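Local coordinates for protein putative aldolase (PDB 3DXI) that is of undetermined function but is probably an aldolase-like enzyme built on a parallel eight-stranded TIM barrel, at residues Val43-Lys48 with Ala77-Glu82; Met103-Ile108 with Ala157-Met162; Val187-His192 with Gly211-Asp216. One frame throughout, in Å; residues are numbered along the deposited sequence.

Interaction 1 (Val43-Lys48 with Ala77-Glu82); sequences VGYRNK and AIMLNE
Tyr45 lies opposite Met79 on two parallel strands of the barrel wall, and the N-H of selenomethionine Met79 reaches back to the carbonyl of Gly44 (Met79 N to Gly44 O 2.8 Å). Two further bonds extend this parallel ladder: Val43 N gives to Ala77 O, and Arg46 N to Met79 O in a longer bond of 3.3 Å. Beyond the last of these the strands part and water takes over, one molecule giving to Arg46 O and accepting from Asn81 N. A second water joins the side chains, accepting from Asn81 ND2 at 2.8 Å and pairing with Tyr45 OH at 2.9 Å. The Tyr45 ring lies alongside Met79, its CE1 3.7 Å from Met79 CG, while the selenium sits obliquely, 4.8 Å from the ring centroid, in a Met-aromatic contact; Trp19 meets the same ring nearly at right angles. On the other face, Ile78 CD1 touches Arg46 CG at 3.5 Å. The Arg46 chain bends at chi2 and chi3 (-67° and -77°), carrying the guanidinium away from the strand to the carbonyls of Leu93 and Thr60. Gly44 suits its place because its backbone angles would press any CB against the preceding carbonyl O. Direct backbone bonds thus give way to water bridges at the C-terminal ends of these strands, where the Arg46 stem lies on Ile78 and Leu80 and the Tyr45 ring on Met79, while the tyrosine hydroxyl shares a water with Asn81.

Interaction 2 (Met103-Ile108 with Ala157-Met162); sequences MIRIAI and ADLFCM
Arg105 reaches across the inside of the barrel to Leu159 and Cys161, and its side chain carries most of the way between strands whose short axes stay 9.1 Å apart. From CB the chain starts with CG beside the backbone N (chi1 -63°), runs extended through CD, and bends at chi3 (105°), which swings the guanidinium toward the segment 157-162. NE comes within 4.2 Å of Leu159 CD2. At the tip, NH2 lies 3.9 Å from that same methyl, which sits at the edge of the guanidinium near its plane, and 3.6 Å from Cys161 SG, which approaches obliquely. In this parallel eight-stranded TIM barrel the strand 129-134 runs between the two, so no backbone bond joins them and side chains in the interior make the contact. The charge is met from two sides of the wall: Asp216 forms a salt bridge with NH2 and Glu42 with NH1, so a buried arginine is well suited here. Nearer the N-terminal ends of the strands, the flexible, apolar selenomethionine Met103 extends its terminal CE to Leu159 CB at 4.0 Å, the two side chains crossing at about a right angle. That methyl also comes to 4.2 Å from Asp158 CB, whose carboxylate turns instead to Val130 N.

Interaction 3 (Val187-His192 with Gly211-Asp216); sequences VPVGFH and GIDFID
His192 ND1 donates to Asp216 OD2 at 2.9 Å, a His-carboxylate hydrogen bond between neighbouring strands. The oxygen uses its anti lone pair, and ring and carboxylate planes stand 70° apart, so the histidine meets the carboxylate steeply turned. A water donates a hydrogen bond to the other oxygen, Asp216 OD1, at 2.7 Å. Behind this pair the parallel backbones hold both residues in place: Asp216 N donates to Phe191 O, and Phe191 N to Phe214 O. At the opposite end Val189 O is gripped twice, by the N-H groups of Asp213 and Phe214. Asp213 also returns a bond, its OD2 taking Val189 N at 2.7 Å in a nearly straight approach (171° at the hydrogen) on the anti side, though 28° out of the carboxylate plane; Arg182 is a second partner of that oxygen. Gly190 suits its position because a CB there would collide with Phe214 CB, and without one the strands close to 4.0 Å between Gly190 CA and Phe214 CA. On the outer face Phe191 CB rests against Ile212 CD1 at 3.6 Å and Ile215 CD1 at 3.8 Å, hydrophobic groups that pack toward helix 200-209, the link of this beta-alpha-beta crossover. With His192 and Arg105 on OD2 and water on OD1, the Asp216 carboxylate is fixed in its rotation and in turn holds the imidazole in place.

All three contacts are buried and belong to one closed barrel, yet they sample it differently. Interactions 1 and 3 each join neighbouring strands through backbone ladders, whereas interaction 2 spans the interior, skipping a strand and using side chains alone; it also buries the least surface. It shares the sheet with both others: strand 75-81 of interaction 1 adjoins strand 103-108, and strand 159-163 adjoins strand 189-192 of interaction 3. Interactions 1 and 3 do not touch, their centres lying about 20 Å apart. A charged pair between their side chains ties interaction 2 to interaction 3 across the barrel, while interaction 1 meets interaction 2 through backbone pairing.

Interaction 1 (Val43-Lys48 with Ala77-Glu82)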
loop_
_atom_site.group_PDB
_atom_site.type_symbol
_atom_site.label_atom_id
_atom_site.label_comp_id
_atom_site.label_asym_id
_atom_site.label_seq_id
_atom_site.Cartn_x
_atom_site.Cartn_y
_atom_site.Cartn_z
ATOM N N VAL A 43 6.469 12.418 20.524
ATOM C CA VAL A 43 7.480 11.507 21.039
ATOM C C VAL A 43 7.073 10.459 22.065
ATOM O O VAL A 43 7.847 9.537 22.348
ATOM C CB VAL A 43 8.654 12.319 21.612
ATOM C CG1 VAL A 43 9.211 13.252 20.530
ATOM C CG2 VAL A 43 8.184 13.125 22.818
ATOM N N GLY A 44 5.880 10.588 22.634
ATOM C CA GLY A 44 5.465 9.605 23.617
ATOM C C GLY A 44 4.245 9.968 24.429
ATOM O O GLY A 44 3.552 10.945 24.145
ATOM N N TYR A 45 3.994 9.161 25.452
ATOM C CA TYR A 45 2.864 9.339 26.351
ATOM C C TYR A 45 3.326 9.890 27.691
ATOM O O TYR A 45 4.515 9.843 28.025
ATOM C CB TYR A 45 2.194 7.987 26.637
ATOM C CG TYR A 45 1.459 7.347 25.478
ATOM C CD1 TYR A 45 0.123 7.654 25.226
ATOM C CD2 TYR A 45 2.096 6.427 24.644
ATOM C CE1 TYR A 45 -0.569 7.059 24.171
ATOM C CE2 TYR A 45 1.415 5.821 23.577
ATOM C CZ TYR A 45 0.081 6.145 23.353
ATOM O OH TYR A 45 -0.607 5.570 22.318
ATOM N N ARG A 46 2.364 10.423 28.439
ATOM C CA ARG A 46 2.578 10.883 29.801
ATOM C C ARG A 46 1.546 9.968 30.476
ATOM O O ARG A 46 0.416 9.855 30.007
ATOM C CB ARG A 46 2.212 12.362 29.979
ATOM C CG ARG A 46 3.291 13.356 29.528
ATOM C CD ARG A 46 4.550 13.314 30.403
ATOM N NE ARG A 46 4.391 13.997 31.690
ATOM C CZ ARG A 46 5.341 14.076 32.623
ATOM N NH1 ARG A 46 6.531 13.518 32.417
ATOM N NH2 ARG A 46 5.103 14.699 33.773
ATOM N N ASN A 47 1.934 9.289 31.545
ATOM C CA ASN A 47 1.028 8.359 32.209
ATOM C C ASN A 47 1.172 8.348 33.715
ATOM O O ASN A 47 2.171 8.801 34.259
ATOM C CB ASN A 47 1.302 6.923 31.736
ATOM C CG ASN A 47 0.376 6.467 30.624
ATOM O OD1 ASN A 47 0.828 6.136 29.528
ATOM N ND2 ASN A 47 -0.920 6.422 30.907
ATOM N N LYS A 48 0.157 7.804 34.373
ATOM C CA LYS A 48 0.178 7.631 35.815
ATOM C C LYS A 48 0.822 6.248 35.941
ATOM O O LYS A 48 0.914 5.524 34.957
ATOM C CB LYS A 48 -1.250 7.635 36.366
ATOM C CG LYS A 48 -1.932 9.001 36.244
ATOM C CD LYS A 48 -3.363 8.991 36.785
ATOM C CE LYS A 48 -4.294 8.158 35.921
ATOM N NZ LYS A 48 -5.723 8.289 36.351
ATOM N N ALA A 77 5.107 17.115 20.854
ATOM C CA ALA A 77 3.829 16.744 21.427
ATOM C C ALA A 77 3.941 15.426 22.180
ATOM O O ALA A 77 4.838 14.622 21.919
ATOM C CB ALA A 77 2.782 16.610 20.325
ATOM N N ILE A 78 3.039 15.230 23.134
ATOM C CA ILE A 78 2.959 13.978 23.871
ATOM C C ILE A 78 1.465 13.661 23.856
ATOM O O ILE A 78 0.639 14.543 23.599
ATOM C CB ILE A 78 3.479 14.084 25.344
ATOM C CG1 ILE A 78 2.582 15.000 26.177
ATOM C CG2 ILE A 78 4.942 14.531 25.351
ATOM C CD1 ILE A 78 1.384 14.292 26.782
HETATM N N MSE A 79 1.113 12.411 24.121
HETATM C CA MSE A 79 -0.286 12.022 24.110
HETATM C C MSE A 79 -0.772 11.536 25.467
HETATM O O MSE A 79 -0.001 10.985 26.257
HETATM C CB MSE A 79 -0.505 10.930 23.054
HETATM C CG MSE A 79 -1.885 10.300 23.071
HETATM SE SE MSE A 79 -2.188 9.138 21.550
HETATM C CE MSE A 79 -2.787 10.491 20.296
ATOM N N LEU A 80 -2.058 11.761 25.721
ATOM C CA LEU A 80 -2.722 11.335 26.947
ATOM C C LEU A 80 -3.926 10.497 26.535
ATOM O O LEU A 80 -4.639 10.855 25.596
ATOM C CB LEU A 80 -3.240 12.534 27.741
ATOM C CG LEU A 80 -2.281 13.512 28.414
ATOM C CD1 LEU A 80 -3.089 14.630 29.061
ATOM C CD2 LEU A 80 -1.443 12.776 29.456
ATOM N N ASN A 81 -4.149 9.384 27.224
ATOM C CA ASN A 81 -5.306 8.543 26.941
ATOM C C ASN A 81 -6.457 9.095 27.794
ATOM O O ASN A 81 -6.417 9.020 29.024
ATOM C CB ASN A 81 -5.021 7.085 27.319
ATOM C CG ASN A 81 -4.061 6.399 26.350
ATOM O OD1 ASN A 81 -3.267 5.545 26.749
ATOM N ND2 ASN A 81 -4.146 6.754 25.074
ATOM N N GLU A 82 -7.472 9.652 27.135
ATOM C CA GLU A 82 -8.630 10.240 27.811
ATOM C C GLU A 82 -9.288 9.311 28.842
ATOM O O GLU A 82 -9.596 9.732 29.957
ATOM C CB GLU A 82 -9.664 10.671 26.763
ATOM C CG GLU A 82 -10.767 11.597 27.256
ATOM C CD GLU A 82 -11.823 10.879 28.069
ATOM O OE1 GLU A 82 -12.207 9.748 27.694
ATOM O OE2 GLU A 82 -12.281 11.456 29.075
HETATM O O HOH W 1 -3.523 5.430 22.702
HETATM O O HOH W 2 -2.392 8.967 29.514
#

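Interaction 2 (Met103-Ile108 with Ala157-Met162)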
loop_
_atom_site.group_PDB
_atom_site.type_symbol
_atom_site.label_atom_id
_atom_site.label_comp_id
_atom_site.label_asym_id
_atom_site.label_seq_id
_atom_site.Cartn_x
_atom_site.Cartn_y
_atom_site.Cartn_z
HETATM N N MSE A 103 2.336 20.712 22.219
HETATM C CA MSE A 103 0.977 20.214 22.119
HETATM C C MSE A 103 0.703 18.938 22.891
HETATM O O MSE A 103 1.547 18.043 22.973
HETATM C CB MSE A 103 0.629 19.981 20.652
HETATM C CG MSE A 103 -0.740 19.366 20.425
HETATM SE SE MSE A 103 -0.995 18.893 18.558
HETATM C CE MSE A 103 -1.592 20.626 17.895
ATOM N N ILE A 104 -0.498 18.873 23.452
ATOM C CA ILE A 104 -0.950 17.715 24.197
ATOM C C ILE A 104 -2.069 17.110 23.364
ATOM O O ILE A 104 -3.106 17.744 23.158
ATOM C CB ILE A 104 -1.532 18.112 25.572
ATOM C CG1 ILE A 104 -0.508 18.930 26.369
ATOM C CG2 ILE A 104 -1.946 16.860 26.334
ATOM C CD1 ILE A 104 0.810 18.208 26.642
ATOM N N ARG A 105 -1.852 15.904 22.850
ATOM C CA ARG A 105 -2.886 15.250 22.063
ATOM C C ARG A 105 -3.621 14.289 22.975
ATOM O O ARG A 105 -3.015 13.672 23.848
ATOM C CB ARG A 105 -2.290 14.485 20.893
ATOM C CG ARG A 105 -1.580 15.354 19.888
ATOM C CD ARG A 105 -1.003 14.464 18.823
ATOM N NE ARG A 105 -1.760 14.511 17.593
ATOM C CZ ARG A 105 -1.686 13.594 16.638
ATOM N NH1 ARG A 105 -0.898 12.537 16.773
ATOM N NH2 ARG A 105 -2.366 13.769 15.523
ATOM N N ILE A 106 -4.926 14.171 22.769
ATOM C CA ILE A 106 -5.758 13.301 23.587
ATOM C C ILE A 106 -6.366 12.182 22.751
ATOM O O ILE A 106 -7.036 12.451 21.756
ATOM C CB ILE A 106 -6.901 14.114 24.230
ATOM C CG1 ILE A 106 -6.315 15.352 24.925
ATOM C CG2 ILE A 106 -7.671 13.250 25.215
ATOM C CD1 ILE A 106 -7.351 16.346 25.425
ATOM N N ALA A 107 -6.124 10.934 23.142
ATOM C CA ALA A 107 -6.702 9.795 22.427
ATOM C C ALA A 107 -8.112 9.686 22.977
ATOM O O ALA A 107 -8.304 9.379 24.150
ATOM C CB ALA A 107 -5.920 8.519 22.713
ATOM N N ILE A 108 -9.093 9.925 22.113
ATOM C CA ILE A 108 -10.496 9.927 22.515
ATOM C C ILE A 108 -11.437 8.982 21.778
ATOM O O ILE A 108 -11.397 8.867 20.551
ATOM C CB ILE A 108 -11.082 11.349 22.353
ATOM C CG1 ILE A 108 -10.179 12.371 23.049
ATOM C CG2 ILE A 108 -12.499 11.400 22.912
ATOM C CD1 ILE A 108 -10.495 13.809 22.693
ATOM N N ALA A 157 -9.770 23.306 20.809
ATOM C CA ALA A 157 -8.954 22.513 19.903
ATOM C C ALA A 157 -8.038 23.313 18.982
ATOM O O ALA A 157 -8.419 24.358 18.461
ATOM C CB ALA A 157 -9.852 21.601 19.065
ATOM N N ASP A 158 -6.818 22.808 18.812
ATOM C CA ASP A 158 -5.833 23.397 17.919
ATOM C C ASP A 158 -5.697 22.401 16.779
ATOM O O ASP A 158 -5.097 22.682 15.743
ATOM C CB ASP A 158 -4.500 23.563 18.635
ATOM C CG ASP A 158 -4.522 24.703 19.619
ATOM O OD1 ASP A 158 -4.490 25.861 19.158
ATOM O OD2 ASP A 158 -4.591 24.446 20.840
ATOM N N LEU A 159 -6.273 21.226 16.999
ATOM C CA LEU A 159 -6.262 20.156 16.024
ATOM C C LEU A 159 -7.339 19.121 16.321
ATOM O O LEU A 159 -7.476 18.662 17.457
ATOM C CB LEU A 159 -4.898 19.458 16.005
ATOM C CG LEU A 159 -4.862 18.175 15.167
ATOM C CD1 LEU A 159 -5.201 18.523 13.720
ATOM C CD2 LEU A 159 -3.500 17.500 15.265
ATOM N N PHE A 160 -8.105 18.777 15.292
ATOM C CA PHE A 160 -9.134 17.750 15.386
ATOM C C PHE A 160 -8.662 16.673 14.409
ATOM O O PHE A 160 -8.833 16.811 13.197
ATOM C CB PHE A 160 -10.501 18.276 14.945
ATOM C CG PHE A 160 -11.598 17.251 15.054
ATOM C CD1 PHE A 160 -12.134 16.920 16.294
ATOM C CD2 PHE A 160 -12.058 16.579 13.922
ATOM C CE1 PHE A 160 -13.108 15.935 16.410
ATOM C CE2 PHE A 160 -13.036 15.588 14.027
ATOM C CZ PHE A 160 -13.561 15.266 15.274
ATOM N N CYS A 161 -8.064 15.609 14.937
ATOM C CA CYS A 161 -7.524 14.527 14.114
ATOM C C CYS A 161 -8.471 13.339 13.925
ATOM O O CYS A 161 -8.892 12.713 14.897
ATOM C CB CYS A 161 -6.205 14.047 14.730
ATOM S SG CYS A 161 -5.306 12.829 13.747
HETATM N N MSE A 162 -8.815 13.045 12.673
HETATM C CA MSE A 162 -9.697 11.917 12.366
HETATM C C MSE A 162 -8.837 10.656 12.279
HETATM O O MSE A 162 -7.927 10.578 11.459
HETATM C CB MSE A 162 -10.420 12.151 11.035
HETATM C CG MSE A 162 -11.135 13.492 10.941
HETATM SE SE MSE A 162 -12.045 13.695 9.254
HETATM C CE MSE A 162 -10.507 13.741 8.079
#

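Interaction 3 (Val187-His192 with Gly211-Asp216)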
loop_
_atom_site.group_PDB
_atom_site.type_symbol
_atom_site.label_atom_id
_atom_site.label_comp_id
_atom_site.label_asym_id
_atom_site.label_seq_id
_atom_site.Cartn_x
_atom_site.Cartn_y
_atom_site.Cartn_z
ATOM N N VAL A 187 -12.028 24.492 13.742
ATOM C CA VAL A 187 -10.644 24.152 14.051
ATOM C C VAL A 187 -9.911 23.368 12.967
ATOM O O VAL A 187 -10.522 22.713 12.119
ATOM C CB VAL A 187 -10.537 23.360 15.378
ATOM C CG1 VAL A 187 -11.148 24.167 16.512
ATOM C CG2 VAL A 187 -11.216 22.005 15.244
ATOM N N PRO A 188 -8.574 23.457 12.966
ATOM C CA PRO A 188 -7.746 22.749 11.987
ATOM C C PRO A 188 -8.081 21.255 12.063
ATOM O O PRO A 188 -8.348 20.726 13.146
ATOM C CB PRO A 188 -6.328 23.056 12.459
ATOM C CG PRO A 188 -6.468 24.453 13.021
ATOM C CD PRO A 188 -7.755 24.352 13.808
ATOM N N VAL A 189 -8.087 20.580 10.922
ATOM C CA VAL A 189 -8.404 19.155 10.907
ATOM C C VAL A 189 -7.215 18.317 10.450
ATOM O O VAL A 189 -6.410 18.757 9.623
ATOM C CB VAL A 189 -9.611 18.862 9.982
ATOM C CG1 VAL A 189 -9.953 17.380 10.012
ATOM C CG2 VAL A 189 -10.813 19.705 10.416
ATOM N N GLY A 190 -7.110 17.112 11.003
ATOM C CA GLY A 190 -6.034 16.209 10.635
ATOM C C GLY A 190 -6.542 14.809 10.334
ATOM O O GLY A 190 -7.702 14.479 10.606
ATOM N N PHE A 191 -5.666 13.983 9.769
ATOM C CA PHE A 191 -5.997 12.607 9.432
ATOM C C PHE A 191 -4.862 11.676 9.838
ATOM O O PHE A 191 -3.684 11.962 9.588
ATOM C CB PHE A 191 -6.229 12.458 7.927
ATOM C CG PHE A 191 -6.465 11.031 7.488
ATOM C CD1 PHE A 191 -7.635 10.354 7.859
ATOM C CD2 PHE A 191 -5.509 10.355 6.727
ATOM C CE1 PHE A 191 -7.851 9.028 7.478
ATOM C CE2 PHE A 191 -5.710 9.024 6.335
ATOM C CZ PHE A 191 -6.885 8.356 6.710
ATOM N N HIS A 192 -5.218 10.568 10.473
ATOM C CA HIS A 192 -4.237 9.567 10.876
ATOM C C HIS A 192 -4.732 8.245 10.299
ATOM O O HIS A 192 -5.644 7.617 10.840
ATOM C CB HIS A 192 -4.126 9.476 12.401
ATOM C CG HIS A 192 -3.078 8.511 12.871
ATOM N ND1 HIS A 192 -2.124 8.843 13.808
ATOM C CD2 HIS A 192 -2.848 7.215 12.546
ATOM C CE1 HIS A 192 -1.353 7.796 14.041
ATOM N NE2 HIS A 192 -1.771 6.794 13.288
ATOM N N GLY A 211 -7.625 20.254 1.211
ATOM C CA GLY A 211 -7.307 21.266 2.203
ATOM C C GLY A 211 -7.135 20.864 3.659
ATOM O O GLY A 211 -7.199 21.726 4.535
ATOM N N ILE A 212 -6.912 19.583 3.939
ATOM C CA ILE A 212 -6.728 19.154 5.323
ATOM C C ILE A 212 -5.501 19.873 5.907
ATOM O O ILE A 212 -4.555 20.197 5.185
ATOM C CB ILE A 212 -6.561 17.613 5.415
ATOM C CG1 ILE A 212 -6.988 17.132 6.805
ATOM C CG2 ILE A 212 -5.119 17.228 5.129
ATOM C CD1 ILE A 212 -7.350 15.665 6.871
ATOM N N ASP A 213 -5.525 20.113 7.213
ATOM C CA ASP A 213 -4.457 20.842 7.897
ATOM C C ASP A 213 -3.304 20.007 8.472
ATOM O O ASP A 213 -2.165 20.478 8.530
ATOM C CB ASP A 213 -5.079 21.672 9.027
ATOM C CG ASP A 213 -6.259 22.512 8.555
ATOM O OD1 ASP A 213 -6.030 23.601 7.994
ATOM O OD2 ASP A 213 -7.414 22.080 8.733
ATOM N N PHE A 214 -3.599 18.781 8.897
ATOM C CA PHE A 214 -2.598 17.897 9.504
ATOM C C PHE A 214 -2.637 16.457 8.983
ATOM O O PHE A 214 -3.707 15.916 8.701
ATOM C CB PHE A 214 -2.815 17.838 11.021
ATOM C CG PHE A 214 -2.060 18.875 11.804
ATOM C CD1 PHE A 214 -0.791 18.597 12.307
ATOM C CD2 PHE A 214 -2.635 20.111 12.088
ATOM C CE1 PHE A 214 -0.107 19.528 13.086
ATOM C CE2 PHE A 214 -1.960 21.058 12.867
ATOM C CZ PHE A 214 -0.693 20.761 13.367
ATOM N N ILE A 215 -1.465 15.840 8.864
ATOM C CA ILE A 215 -1.374 14.438 8.453
ATOM C C ILE A 215 -0.361 13.745 9.362
ATOM O O ILE A 215 0.728 14.268 9.600
ATOM C CB ILE A 215 -0.910 14.257 6.984
ATOM C CG1 ILE A 215 -1.970 14.790 6.019
ATOM C CG2 ILE A 215 -0.661 12.777 6.701
ATOM C CD1 ILE A 215 -3.293 14.054 6.088
ATOM N N ASP A 216 -0.747 12.579 9.874
ATOM C CA ASP A 216 0.088 11.757 10.752
ATOM C C ASP A 216 0.725 10.608 9.959
ATOM O O ASP A 216 0.105 10.041 9.054
ATOM C CB ASP A 216 -0.755 11.128 11.874
ATOM C CG ASP A 216 -1.104 12.101 12.990
ATOM O OD1 ASP A 216 -1.002 13.334 12.793
ATOM O OD2 ASP A 216 -1.501 11.614 14.072
HETATM O O HOH W 3 -3.133 14.519 11.563
#